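Local coordinates for protein aminoglycoside N(3)-acetyltransferase (Enterobacter cloacae, PDB 6NP3) that acetylates the 3-amino group of 2-deoxystreptamine antibiotics such as gentamicin with acetyl-CoA as donor, and so probably confers aminoglycoside resistance on its host, at residues A[208-211]-A[212-216]; A[253-256]-A[257-261]; A[99-102]-A[103-107]; A[25-29]-A[30-34]; A[145-148]-A[149-153]. All coordinates share one frame; numbering follows the deposited sequence.

Interaction 1: A[208-211]-A[212-216]. With LLL ((2R,3R,4R,5R)-2-((1S,2S,3R,4S,6R)-4,6-diamino-3-((2R,3R,6S)-3-amino-6-(aminomethyl)-tetrahydro-2H-pyran-2-yloxy)-2-hydr oxycyclohexyloxy)-5-methyl-4-(methylamino)-tetrahydro-2H-pyran-3,5-diol), chain B.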
# COMPACT_ATOMS: atom_id res chain seq x y z
N ASN A 208 4.62 -2.72 11.87
CA ASN A 208 4.67 -4.16 12.13
C ASN A 208 4.02 -4.53 13.46
O ASN A 208 4.38 -5.53 14.09
CB ASN A 208 6.11 -4.66 12.07
CG ASN A 208 6.60 -4.72 10.67
OD1 ASN A 208 5.97 -5.33 9.80
ND2 ASN A 208 7.71 -4.08 10.41
N GLY A 209 3.03 -3.75 13.88
CA GLY A 209 2.27 -4.02 15.09
C GLY A 209 2.12 -2.77 15.92
O GLY A 209 3.08 -2.30 16.53
N ILE A 210 0.89 -2.25 16.01
CA ILE A 210 0.68 -0.97 16.67
C ILE A 210 0.74 -1.10 18.19
O ILE A 210 1.00 -0.11 18.88
CB ILE A 210 -0.63 -0.32 16.19
CG1 ILE A 210 -0.73 1.15 16.63
CG2 ILE A 210 -1.86 -1.12 16.62
CD1 ILE A 210 0.34 2.05 16.10
N LEU A 211 0.39 -2.27 18.73
CA LEU A 211 0.57 -2.57 20.14
C LEU A 211 1.40 -3.84 20.25
O LEU A 211 1.49 -4.63 19.30
CB LEU A 211 -0.76 -2.82 20.84
CG LEU A 211 -1.81 -1.72 20.84
CD1 LEU A 211 -3.03 -2.19 21.63
CD2 LEU A 211 -1.28 -0.42 21.38
N ASP A 212 1.98 -4.04 21.45
CA ASP A 212 2.81 -5.23 21.67
C ASP A 212 2.10 -6.51 21.27
O ASP A 212 2.70 -7.40 20.66
CB ASP A 212 3.23 -5.31 23.15
CG ASP A 212 4.17 -4.18 23.57
OD1 ASP A 212 4.76 -3.54 22.68
OD2 ASP A 212 4.30 -3.97 24.80
N GLU A 213 0.81 -6.62 21.59
CA GLU A 213 0.10 -7.86 21.33
C GLU A 213 -0.14 -8.09 19.85
O GLU A 213 -0.55 -9.19 19.47
CB GLU A 213 -1.24 -7.87 22.06
CG GLU A 213 -2.21 -6.77 21.64
CD GLU A 213 -3.31 -6.58 22.65
OE1 GLU A 213 -4.37 -7.21 22.52
OE2 GLU A 213 -3.10 -5.82 23.61
N TYR A 214 0.11 -7.09 19.00
CA TYR A 214 -0.04 -7.22 17.55
C TYR A 214 1.30 -7.32 16.83
O TYR A 214 1.33 -7.31 15.59
CB TYR A 214 -0.86 -6.05 16.96
CG TYR A 214 -2.21 -5.92 17.57
CD1 TYR A 214 -3.12 -6.96 17.51
CD2 TYR A 214 -2.61 -4.75 18.19
CE1 TYR A 214 -4.36 -6.85 18.09
CE2 TYR A 214 -3.86 -4.61 18.71
CZ TYR A 214 -4.73 -5.67 18.69
OH TYR A 214 -5.97 -5.54 19.27
N ALA A 215 2.41 -7.40 17.58
CA ALA A 215 3.74 -7.24 17.02
C ALA A 215 4.54 -8.54 16.92
O ALA A 215 5.74 -8.49 16.63
CB ALA A 215 4.53 -6.19 17.82
N ALA A 216 3.91 -9.69 17.13
CA ALA A 216 4.60 -10.96 16.90
C ALA A 216 5.12 -10.99 15.46
O ALA A 216 4.41 -10.58 14.54
CB ALA A 216 3.63 -12.12 17.12
C11 LLL B . 4.10 -7.69 6.84
O11 LLL B . 3.39 -6.47 6.48
C21 LLL B . 3.48 -8.82 6.02
N21 LLL B . 3.44 -8.38 4.63
C31 LLL B . 2.07 -9.03 6.43
C41 LLL B . 2.05 -9.41 7.90
C51 LLL B . 2.72 -8.29 8.68
O51 LLL B . 4.02 -8.07 8.21
C61 LLL B . 2.83 -8.66 10.15
N61 LLL B . 3.49 -7.56 10.85
C12 LLL B . 4.88 -2.55 6.03
N12 LLL B . 5.36 -1.19 6.22
C22 LLL B . 3.47 -2.73 6.60
C32 LLL B . 3.03 -4.15 6.29
N32 LLL B . 1.67 -4.35 6.80
C42 LLL B . 3.93 -5.21 6.91
C52 LLL B . 5.37 -4.97 6.47
O52 LLL B . 6.21 -5.84 7.19
C62 LLL B . 5.82 -3.55 6.71
O62 LLL B . 7.11 -3.39 6.13
C13 LLL B . 8.14 -2.85 6.95
C23 LLL B . 9.08 -2.09 6.02
O23 LLL B . 8.31 -1.14 5.31
C33 LLL B . 9.71 -3.04 4.99
N33 LLL B . 10.70 -2.30 4.17
C43 LLL B . 10.39 -4.20 5.74
O43 LLL B . 11.51 -3.66 6.41
C53 LLL B . 9.41 -4.83 6.74
O53 LLL B . 8.87 -3.89 7.63
C83 LLL B . 10.83 -5.29 4.75
C93 LLL B . 10.42 -2.47 2.72
O HOH W 1 6.69 -6.88 14.82

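Interaction 2: A[253-256]-A[257-261]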
# COMPACT_ATOMS: atom_id res chain seq x y z
N ASP A 253 -14.84 3.06 4.62
CA ASP A 253 -15.64 2.25 5.53
C ASP A 253 -14.78 1.30 6.36
O ASP A 253 -14.98 1.20 7.58
CB ASP A 253 -16.70 1.47 4.77
CG ASP A 253 -17.76 0.91 5.68
OD1 ASP A 253 -18.42 1.70 6.38
OD2 ASP A 253 -17.90 -0.32 5.71
N ILE A 254 -13.83 0.60 5.75
CA ILE A 254 -13.01 -0.33 6.53
C ILE A 254 -12.10 0.42 7.49
O ILE A 254 -11.86 -0.05 8.61
CB ILE A 254 -12.23 -1.32 5.63
CG1 ILE A 254 -11.74 -2.52 6.47
CG2 ILE A 254 -11.11 -0.63 4.89
CD1 ILE A 254 -11.10 -3.62 5.69
N VAL A 255 -11.60 1.59 7.11
CA VAL A 255 -10.76 2.37 8.01
C VAL A 255 -11.58 2.90 9.18
O VAL A 255 -11.13 2.84 10.34
CB VAL A 255 -10.01 3.46 7.24
CG1 VAL A 255 -9.33 4.44 8.19
CG2 VAL A 255 -8.97 2.80 6.33
N SER A 256 -12.78 3.42 8.93
CA SER A 256 -13.61 3.84 10.06
C SER A 256 -13.89 2.66 10.99
O SER A 256 -13.79 2.78 12.23
CB SER A 256 -14.90 4.44 9.53
OG SER A 256 -14.64 5.65 8.85
N PHE A 257 -14.23 1.50 10.42
CA PHE A 257 -14.45 0.31 11.22
C PHE A 257 -13.22 -0.01 12.04
O PHE A 257 -13.33 -0.37 13.23
CB PHE A 257 -14.81 -0.85 10.29
CG PHE A 257 -14.97 -2.17 10.98
CD1 PHE A 257 -13.88 -3.00 11.17
CD2 PHE A 257 -16.20 -2.61 11.42
CE1 PHE A 257 -14.00 -4.22 11.79
CE2 PHE A 257 -16.31 -3.84 12.06
CZ PHE A 257 -15.23 -4.64 12.20
N GLY A 258 -12.04 0.14 11.45
CA GLY A 258 -10.82 -0.21 12.17
C GLY A 258 -10.48 0.75 13.30
O GLY A 258 -10.01 0.32 14.37
N ILE A 259 -10.75 2.04 13.12
CA ILE A 259 -10.60 3.00 14.21
C ILE A 259 -11.51 2.60 15.37
O ILE A 259 -11.10 2.58 16.54
CB ILE A 259 -10.89 4.43 13.72
CG1 ILE A 259 -9.85 4.84 12.67
CG2 ILE A 259 -10.93 5.42 14.89
CD1 ILE A 259 -10.26 6.08 11.90
N GLU A 260 -12.78 2.36 15.07
CA GLU A 260 -13.73 1.95 16.10
C GLU A 260 -13.29 0.65 16.76
O GLU A 260 -13.42 0.49 17.98
CB GLU A 260 -15.13 1.81 15.49
CG GLU A 260 -15.70 3.10 14.99
CD GLU A 260 -17.02 2.94 14.25
OE1 GLU A 260 -17.66 1.87 14.36
OE2 GLU A 260 -17.42 3.89 13.56
N TRP A 261 -12.77 -0.30 15.98
CA TRP A 261 -12.39 -1.61 16.49
C TRP A 261 -11.27 -1.47 17.51
O TRP A 261 -11.33 -2.04 18.61
CB TRP A 261 -11.95 -2.47 15.31
CG TRP A 261 -11.69 -3.91 15.54
CD1 TRP A 261 -12.55 -4.94 15.25
CD2 TRP A 261 -10.49 -4.52 16.02
NE1 TRP A 261 -11.96 -6.14 15.54
CE2 TRP A 261 -10.70 -5.91 16.03
CE3 TRP A 261 -9.26 -4.02 16.48
CZ2 TRP A 261 -9.73 -6.81 16.44
CZ3 TRP A 261 -8.29 -4.91 16.89
CH2 TRP A 261 -8.54 -6.29 16.87

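Interaction 3: A[99-102]-A[103-107]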
# COMPACT_ATOMS: atom_id res chain seq x y z
N GLY A 99 4.39 -7.74 -3.53
CA GLY A 99 3.78 -8.16 -4.77
C GLY A 99 4.62 -7.86 -5.99
O GLY A 99 5.05 -6.72 -6.17
N ALA A 100 4.85 -8.86 -6.85
CA ALA A 100 5.63 -8.64 -8.06
C ALA A 100 4.93 -7.71 -9.04
O ALA A 100 5.59 -7.18 -9.94
CB ALA A 100 5.97 -9.98 -8.73
N ILE A 101 3.63 -7.48 -8.90
CA ILE A 101 2.97 -6.58 -9.83
C ILE A 101 3.45 -5.15 -9.63
O ILE A 101 3.35 -4.33 -10.55
CB ILE A 101 1.44 -6.69 -9.67
CG1 ILE A 101 0.77 -6.17 -10.95
CG2 ILE A 101 0.93 -5.91 -8.46
CD1 ILE A 101 -0.72 -6.32 -10.96
N ASN A 102 3.96 -4.81 -8.44
CA ASN A 102 4.21 -3.40 -8.15
C ASN A 102 5.32 -2.82 -9.00
O ASN A 102 5.29 -1.63 -9.32
CB ASN A 102 4.44 -3.22 -6.65
CG ASN A 102 3.17 -3.32 -5.88
OD1 ASN A 102 2.11 -2.94 -6.38
ND2 ASN A 102 3.27 -3.79 -4.65
N GLU A 103 6.31 -3.62 -9.37
CA GLU A 103 7.35 -3.10 -10.25
C GLU A 103 6.80 -2.77 -11.63
O GLU A 103 7.26 -1.82 -12.26
CB GLU A 103 8.52 -4.09 -10.29
CG GLU A 103 9.68 -3.70 -11.20
CD GLU A 103 10.47 -2.50 -10.70
OE1 GLU A 103 11.49 -2.15 -11.35
OE2 GLU A 103 10.09 -1.88 -9.67
N PHE A 104 5.79 -3.53 -12.09
CA PHE A 104 5.14 -3.22 -13.35
C PHE A 104 4.30 -1.95 -13.22
O PHE A 104 4.28 -1.12 -14.13
CB PHE A 104 4.25 -4.38 -13.80
CG PHE A 104 5.02 -5.62 -14.17
CD1 PHE A 104 5.41 -6.52 -13.21
CD2 PHE A 104 5.37 -5.86 -15.49
CE1 PHE A 104 6.15 -7.64 -13.55
CE2 PHE A 104 6.09 -6.98 -15.84
CZ PHE A 104 6.48 -7.88 -14.87
N ILE A 105 3.60 -1.78 -12.10
CA ILE A 105 2.84 -0.54 -11.90
C ILE A 105 3.78 0.66 -11.91
O ILE A 105 3.54 1.67 -12.60
CB ILE A 105 2.03 -0.63 -10.59
CG1 ILE A 105 0.94 -1.71 -10.71
CG2 ILE A 105 1.42 0.72 -10.26
CD1 ILE A 105 0.12 -1.92 -9.45
N ARG A 106 4.83 0.61 -11.11
CA ARG A 106 5.63 1.81 -10.93
C ARG A 106 6.39 2.21 -12.19
O ARG A 106 6.69 3.39 -12.36
CB ARG A 106 6.54 1.68 -9.71
CG ARG A 106 7.78 0.85 -9.92
CD ARG A 106 9.01 1.71 -10.14
NE ARG A 106 10.18 0.88 -10.41
CZ ARG A 106 11.27 1.31 -11.01
NH1 ARG A 106 11.39 2.59 -11.31
NH2 ARG A 106 12.27 0.47 -11.24
N THR A 107 6.71 1.27 -13.07
CA THR A 107 7.37 1.58 -14.34
C THR A 107 6.41 1.93 -15.47
O THR A 107 6.85 2.20 -16.60
CB THR A 107 8.29 0.42 -14.78
OG1 THR A 107 7.53 -0.78 -14.88
CG2 THR A 107 9.45 0.25 -13.80
O HOH W 2 7.20 -5.51 -7.36

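Interaction 4: A[25-29]-A[30-34]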
# COMPACT_ATOMS: atom_id res chain seq x y z
N PRO A 25 -4.84 -1.71 -5.46
CA PRO A 25 -4.82 -3.17 -5.54
C PRO A 25 -3.79 -3.80 -4.61
O PRO A 25 -2.71 -3.26 -4.35
CB PRO A 25 -4.44 -3.42 -7.01
CG PRO A 25 -3.49 -2.29 -7.31
CD PRO A 25 -4.03 -1.08 -6.53
N HIS A 26 -4.14 -5.01 -4.19
CA HIS A 26 -3.25 -5.91 -3.46
C HIS A 26 -3.40 -7.24 -4.17
O HIS A 26 -4.50 -7.78 -4.21
CB HIS A 26 -3.63 -6.06 -1.97
CG HIS A 26 -3.48 -4.79 -1.19
ND1 HIS A 26 -2.26 -4.23 -0.93
CD2 HIS A 26 -4.41 -3.96 -0.67
CE1 HIS A 26 -2.44 -3.11 -0.25
NE2 HIS A 26 -3.73 -2.93 -0.08
N VAL A 27 -2.32 -7.76 -4.73
CA VAL A 27 -2.43 -8.87 -5.68
C VAL A 27 -1.51 -10.02 -5.31
O VAL A 27 -0.32 -9.83 -5.05
CB VAL A 27 -2.09 -8.40 -7.11
CG1 VAL A 27 -2.24 -9.53 -8.13
CG2 VAL A 27 -2.92 -7.19 -7.49
N SER A 28 -2.06 -11.24 -5.33
CA SER A 28 -1.27 -12.46 -5.37
C SER A 28 -1.27 -12.99 -6.81
O SER A 28 -2.26 -13.55 -7.28
CB SER A 28 -1.87 -13.51 -4.44
OG SER A 28 -1.28 -14.78 -4.69
N LEU A 29 -0.14 -12.82 -7.50
CA LEU A 29 -0.09 -13.28 -8.89
C LEU A 29 -0.17 -14.79 -9.00
O LEU A 29 -0.68 -15.31 -10.01
CB LEU A 29 1.15 -12.73 -9.58
CG LEU A 29 1.11 -11.22 -9.88
CD1 LEU A 29 2.48 -10.69 -10.27
CD2 LEU A 29 0.09 -10.90 -10.98
N ARG A 30 0.29 -15.53 -7.99
CA ARG A 30 0.15 -16.98 -7.99
C ARG A 30 -1.31 -17.39 -8.00
O ARG A 30 -1.70 -18.36 -8.67
CB ARG A 30 0.88 -17.57 -6.77
CG ARG A 30 1.18 -19.07 -6.85
CD ARG A 30 2.11 -19.56 -5.73
NE ARG A 30 2.91 -18.51 -5.10
CZ ARG A 30 4.06 -18.04 -5.58
NH1 ARG A 30 4.56 -18.52 -6.71
NH2 ARG A 30 4.70 -17.09 -4.92
N ALA A 31 -2.15 -16.66 -7.27
CA ALA A 31 -3.57 -16.98 -7.25
C ALA A 31 -4.24 -16.61 -8.57
O ALA A 31 -5.18 -17.29 -9.00
CB ALA A 31 -4.27 -16.23 -6.12
N VAL A 32 -3.77 -15.54 -9.22
CA VAL A 32 -4.37 -15.12 -10.48
C VAL A 32 -4.16 -16.16 -11.56
O VAL A 32 -5.06 -16.45 -12.37
CB VAL A 32 -3.81 -13.74 -10.89
CG1 VAL A 32 -4.22 -13.40 -12.32
CG2 VAL A 32 -4.26 -12.67 -9.91
N GLY A 33 -2.96 -16.74 -11.63
CA GLY A 33 -2.65 -17.72 -12.64
C GLY A 33 -2.08 -17.10 -13.90
O GLY A 33 -1.92 -15.88 -14.02
N PRO A 34 -1.77 -17.95 -14.88
CA PRO A 34 -1.10 -17.47 -16.09
C PRO A 34 -1.87 -16.36 -16.78
O PRO A 34 -3.09 -16.41 -16.92
CB PRO A 34 -1.02 -18.72 -16.98
CG PRO A 34 -1.06 -19.87 -16.02
CD PRO A 34 -1.91 -19.42 -14.85
O HOH W 3 1.95 -14.70 -5.51
O HOH W 4 -0.54 -14.20 -12.49

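Interaction 5: A[145-148]-A[149-153]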
# COMPACT_ATOMS: atom_id res chain seq x y z
N SER A 145 -0.49 11.60 4.43
CA SER A 145 0.11 10.66 3.49
C SER A 145 -0.78 10.44 2.29
O SER A 145 -1.96 10.80 2.26
CB SER A 145 0.37 9.32 4.17
OG SER A 145 -0.86 8.63 4.36
N PRO A 146 -0.26 9.74 1.27
CA PRO A 146 -1.12 9.36 0.14
C PRO A 146 -2.31 8.51 0.54
O PRO A 146 -3.37 8.62 -0.08
CB PRO A 146 -0.15 8.61 -0.78
CG PRO A 146 1.18 9.29 -0.54
CD PRO A 146 1.17 9.52 0.98
N ILE A 147 -2.17 7.68 1.57
CA ILE A 147 -3.32 6.93 2.05
C ILE A 147 -4.40 7.86 2.55
O ILE A 147 -5.59 7.64 2.31
CB ILE A 147 -2.89 5.97 3.17
CG1 ILE A 147 -1.90 4.93 2.70
CG2 ILE A 147 -4.09 5.32 3.88
CD1 ILE A 147 -2.43 4.02 1.73
N ALA A 148 -4.03 8.89 3.31
CA ALA A 148 -5.03 9.84 3.77
C ALA A 148 -5.82 10.42 2.60
O ALA A 148 -7.04 10.55 2.67
CB ALA A 148 -4.38 10.95 4.59
N ARG A 149 -5.14 10.82 1.54
CA ARG A 149 -5.83 11.41 0.39
C ARG A 149 -6.68 10.37 -0.35
O ARG A 149 -7.80 10.68 -0.76
CB ARG A 149 -4.81 12.12 -0.49
CG ARG A 149 -4.32 13.40 0.18
CD ARG A 149 -3.35 14.22 -0.69
NE ARG A 149 -2.11 13.50 -0.96
CZ ARG A 149 -1.09 13.42 -0.10
NH1 ARG A 149 -1.11 14.02 1.09
NH2 ARG A 149 -0.03 12.72 -0.44
N PHE A 150 -6.18 9.14 -0.49
CA PHE A 150 -6.96 8.04 -1.07
C PHE A 150 -8.27 7.85 -0.33
O PHE A 150 -9.32 7.65 -0.95
CB PHE A 150 -6.07 6.79 -0.99
CG PHE A 150 -6.74 5.48 -1.26
CD1 PHE A 150 -7.04 5.10 -2.54
CD2 PHE A 150 -6.98 4.59 -0.25
CE1 PHE A 150 -7.61 3.91 -2.80
CE2 PHE A 150 -7.56 3.37 -0.53
CZ PHE A 150 -7.86 3.04 -1.80
N LEU A 151 -8.23 7.91 1.01
CA LEU A 151 -9.41 7.72 1.82
C LEU A 151 -10.38 8.88 1.66
O LEU A 151 -11.57 8.70 1.87
CB LEU A 151 -9.05 7.62 3.29
CG LEU A 151 -8.29 6.36 3.67
CD1 LEU A 151 -7.72 6.44 5.07
CD2 LEU A 151 -9.12 5.10 3.49
N ALA A 152 -9.90 10.05 1.26
CA ALA A 152 -10.76 11.19 0.97
C ALA A 152 -11.25 11.21 -0.48
O ALA A 152 -12.04 12.09 -0.84
CB ALA A 152 -10.01 12.50 1.30
N HIS A 153 -10.81 10.27 -1.30
CA HIS A 153 -11.02 10.28 -2.74
C HIS A 153 -11.81 9.06 -3.17
O HIS A 153 -11.61 8.52 -4.26
CB HIS A 153 -9.67 10.31 -3.45
CG HIS A 153 -9.71 10.78 -4.87
ND1 HIS A 153 -10.53 11.79 -5.33
CD2 HIS A 153 -8.96 10.39 -5.92
CE1 HIS A 153 -10.28 12.00 -6.61
NE2 HIS A 153 -9.33 11.16 -6.99

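Interaction 1: A[208-211]-A[212-216]
Leu211 and Tyr214 open a short 3-10 segment, 212-214, in which Tyr214 N donates to Leu211 O at 2.8 Å, and Ala215 N continues it by donating to Asp212 O at 3.1 Å. Just before the turn the chain doubles back, and Gly209 CA comes within 4.0 Å of Ala215 CA. The positive phi of Gly209, 134°, and its close approach to Ala215 suit a residue without a side chain. The side chains of Leu211 and Tyr214 run side by side in the same direction: Leu211 CB lies 3.8 Å from Tyr214 CD2, with Leu211 CD1 farther out beside CE2. Ile210 brings its CG2 to the same CD2, while one face of the phenol carries Glu213 CG over its centre. The hydroxyl of Tyr214 bonds to His266, and Asp212 forms a salt bridge with Arg183. All of this belongs to the loop between strand 196-205 and helix 222-233, which contributes Ser207 and Asn208 to the aminoglycoside pocket. Within these residues Asn208 reaches the bound gentamicin, next to Ser207, which also bonds it. Its amide works with both ends: Asn208 OD1 accepts from the ligand hydroxyl O52 at 2.7 Å, and Asn208 ND2 donates to O53 at 3.0 Å in an almost straight bond (176°). A third bond, from the ligand amine N61 to OD1, is weak. On the backbone side, one water donates to both Asn208 O and Ala215 O, the latter at 2.6 Å, and bridges the two limbs of the loop.

Interaction 2: A[253-256]-A[257-261]
Four successive backbone bonds join residues 253-256 to the next turn of helix 251-265. Ile259 N gives to Val255 O at 2.9 Å, and Gly258 N to Ile254 O at the same length but with a more bent N-H. The bond from Glu260 N to Ser256 O is 3.0 Å long and practically straight at 177°, and Phe257 N completes the set on Asp253 O. Around these carbonyls the next turn's side chains settle closely. Ile259 CG1 lies 3.3 Å from Val255 O, and Glu260 CG 3.4 Å from Ser256 O. In Ile259, CG1 stands anti to the carbonyl carbon (chi1 -64°), which turns CD1 back along the helix to meet Val255 CG1 at 4.2 Å in an oblique crossing. Phe257 does the reverse: CB rests near Asp253 O, and with CG anti to the backbone N (chi1 175°) the ring leads off to meet Tyr230 edge to face. The same Tyr230 takes a hydrogen bond with Asp253 OD2, and Ser256 OG bonds to Ala252 O. Val255 and Ile259 face helix 170-176, Phe257 and Trp261 pack against helix 222-233, and Ile254 touches both, through Leu170 and Tyr230. Backbone polarity is thus met inside the helix, so that its apolar side chains can pack on helices 170-176 and 222-233.

Interaction 3: A[99-102]-A[103-107]
The Phe104 ring meets Ala100 O with its edge, CD1 lying 3.3 Å from that oxygen in the plane of the ring. Its CB lies 3.4 Å from Ile101 O; CG anti to the carbonyl carbon (chi1 -67°) lays the ring back along the preceding turn, toward Ala100 O. Beyond it the phenyl group touches Pro39 and Gln40 of helix 39-50. The second flat group, the guanidinium of Arg106, has Thr107 CG2 over the centre of one face and Glu103 at its edge. The grip is side-on: Arg106 NE points to Glu103 OE2 at 2.9 Å, in the guanidinium plane and nearly straight (177°), although it comes from above the carboxylate plane. Arg106 NH2 reaches Glu103 OE1 on its syn side at 2.7 Å, and the two bonds together make a bidentate salt bridge. OE2 also accepts from Ala94 N, so this carboxylate ties the helix to the preceding loop. On the buried side, Ile105 CD1 lies beside Asn102 OD1, and meets Ile101 CG2 at 4.2 Å. Backbone bonds from Ile105 N to Ile101 O and from Arg106 N to Asn102 O form the helical turn. At its beginning a water accepts from Glu103 N and donates to Gly99 O at 2.7 Å. At the other end Thr107 OG1 donates to Glu103 O at 2.8 Å, on a lone pair, and that carbonyl takes Thr107 N as well. Short helix 101-106 packs on strand 55-59, with Asn102 and Ile105 on Ala58, and on helix 39-50, with Ile101 on Leu42 and Val43; Ala100, near its start, belongs to the acetyl-CoA site.

Interaction 4: A[25-29]-A[30-34]
Ser28 O, at the mouth of a short helix, receives two backbone donors: Val32 N at 3.2 Å, and Ala31 N through a weak, strongly bent bond. Ala31 N is shared, since it also gives a weak bond to Ser28 OG at 3.3 Å. That hydroxyl caps the helix because OG stands anti to the backbone N (chi1 168°), swung forward over the first turn, where it lies 3.6 Å from Ala31 CB. A water accepts from Arg30 N at 3.1 Å and has a further, weak link to Ser28 OG, so a water serves Arg30 N, near the start of the helix. One residue on, Leu29 O takes Gly33 N at 3.1 Å and a water at 2.7 Å; the same water donates to Gly33 O and ties off the end of the turn. Gly33 leaves the helix with a positive phi of 90°, a backbone shape that suits glycine. Beneath the turn, Val32 CG2 approaches Ser28 O at 3.4 Å and meets Val27 CG1, joining the last residue of the strand to the helix. Val32 also packs on Ile160 and Ala244, in two other strands of the central sheet, while Val27 and Leu29 lean on helix 39-50. This is a strand-to-helix turn with a serine N-cap, at the end of strand 22-27. His26, Val27, Ser28, Leu29 and Arg30 have all been seen to bind CoA and acetyl-CoA, which places this capped turn in the cofactor site.

Interaction 5: A[145-148]-A[149-153]
Arg149 folds back over the start of its own helix and lies alongside Pro146, the two side chains pointing the same way. Its NH2 comes 3.6 Å from Pro146 CG, and Ser145 O sits over one face of the guanidinium, offset toward the rim. The group reaches there because the arginine chain bends at chi3 (-64°) after leaving the backbone with CG anti to the carbonyl carbon. Its nitrogens are spent mainly on carbonyls nearby: NH2 bonds to Pro134 O and Leu131 O, and NH1 to Arg144 O. On another flank of the helix, Ile147 CG2 meets Leu151 CD1 at 4.0 Å, and Leu151 CG tucks against Ile147 O at 3.3 Å. This is the first full turn of helix 146-151, opened by Ser145 as N-cap; its OG takes a weak bond from Ala148 N at 3.3 Å and also bonds to Gly142 O. Pro146 follows in the first helical position, where its lack of an N-H costs no helical bond. The main chain then runs regularly, with Phe150 N on Pro146 O at 2.9 Å, Leu151 N on Ile147 O at 3.0 Å, and Arg149 N on Ser145 O at a longer 3.3 Å. Phe150 turns differently from Leu151: with CG anti to its own N (chi1 168°), the ring is carried away from the preceding turn, presenting its edge to Ile147 O, and packs on Met22 and Met24 of strand 22-27. Ile147 also reaches Met24 and, like Leu151, touches Tyr172 of helix 170-176; Leu151 and Phe150 both touch Ala251.

In the fold
The five contacts fall into two touching groups. Interactions 3 and 4, with centres 12 Å apart, meet where Leu29 CD1 lies 3.9 Å from Ala100 CB, and both contribute residues to the acetyl-CoA site. In the second group, interaction 2 joins interaction 5 through Val255 CG2 and Leu151 CD2 (3.7 Å) and touches interaction 1 where Tyr214 OH lies 3.4 Å from Trp261 CZ3. Interaction 1 alone holds a residue of the gentamicin pocket, Asn208, whose side chain is about 7 Å from that of His171. The side chain of Ile147 in interaction 5 is equally near that histidine. In interaction 4, the side chain of Ser28 is about 12 Å from the bound gentamicin (LLL).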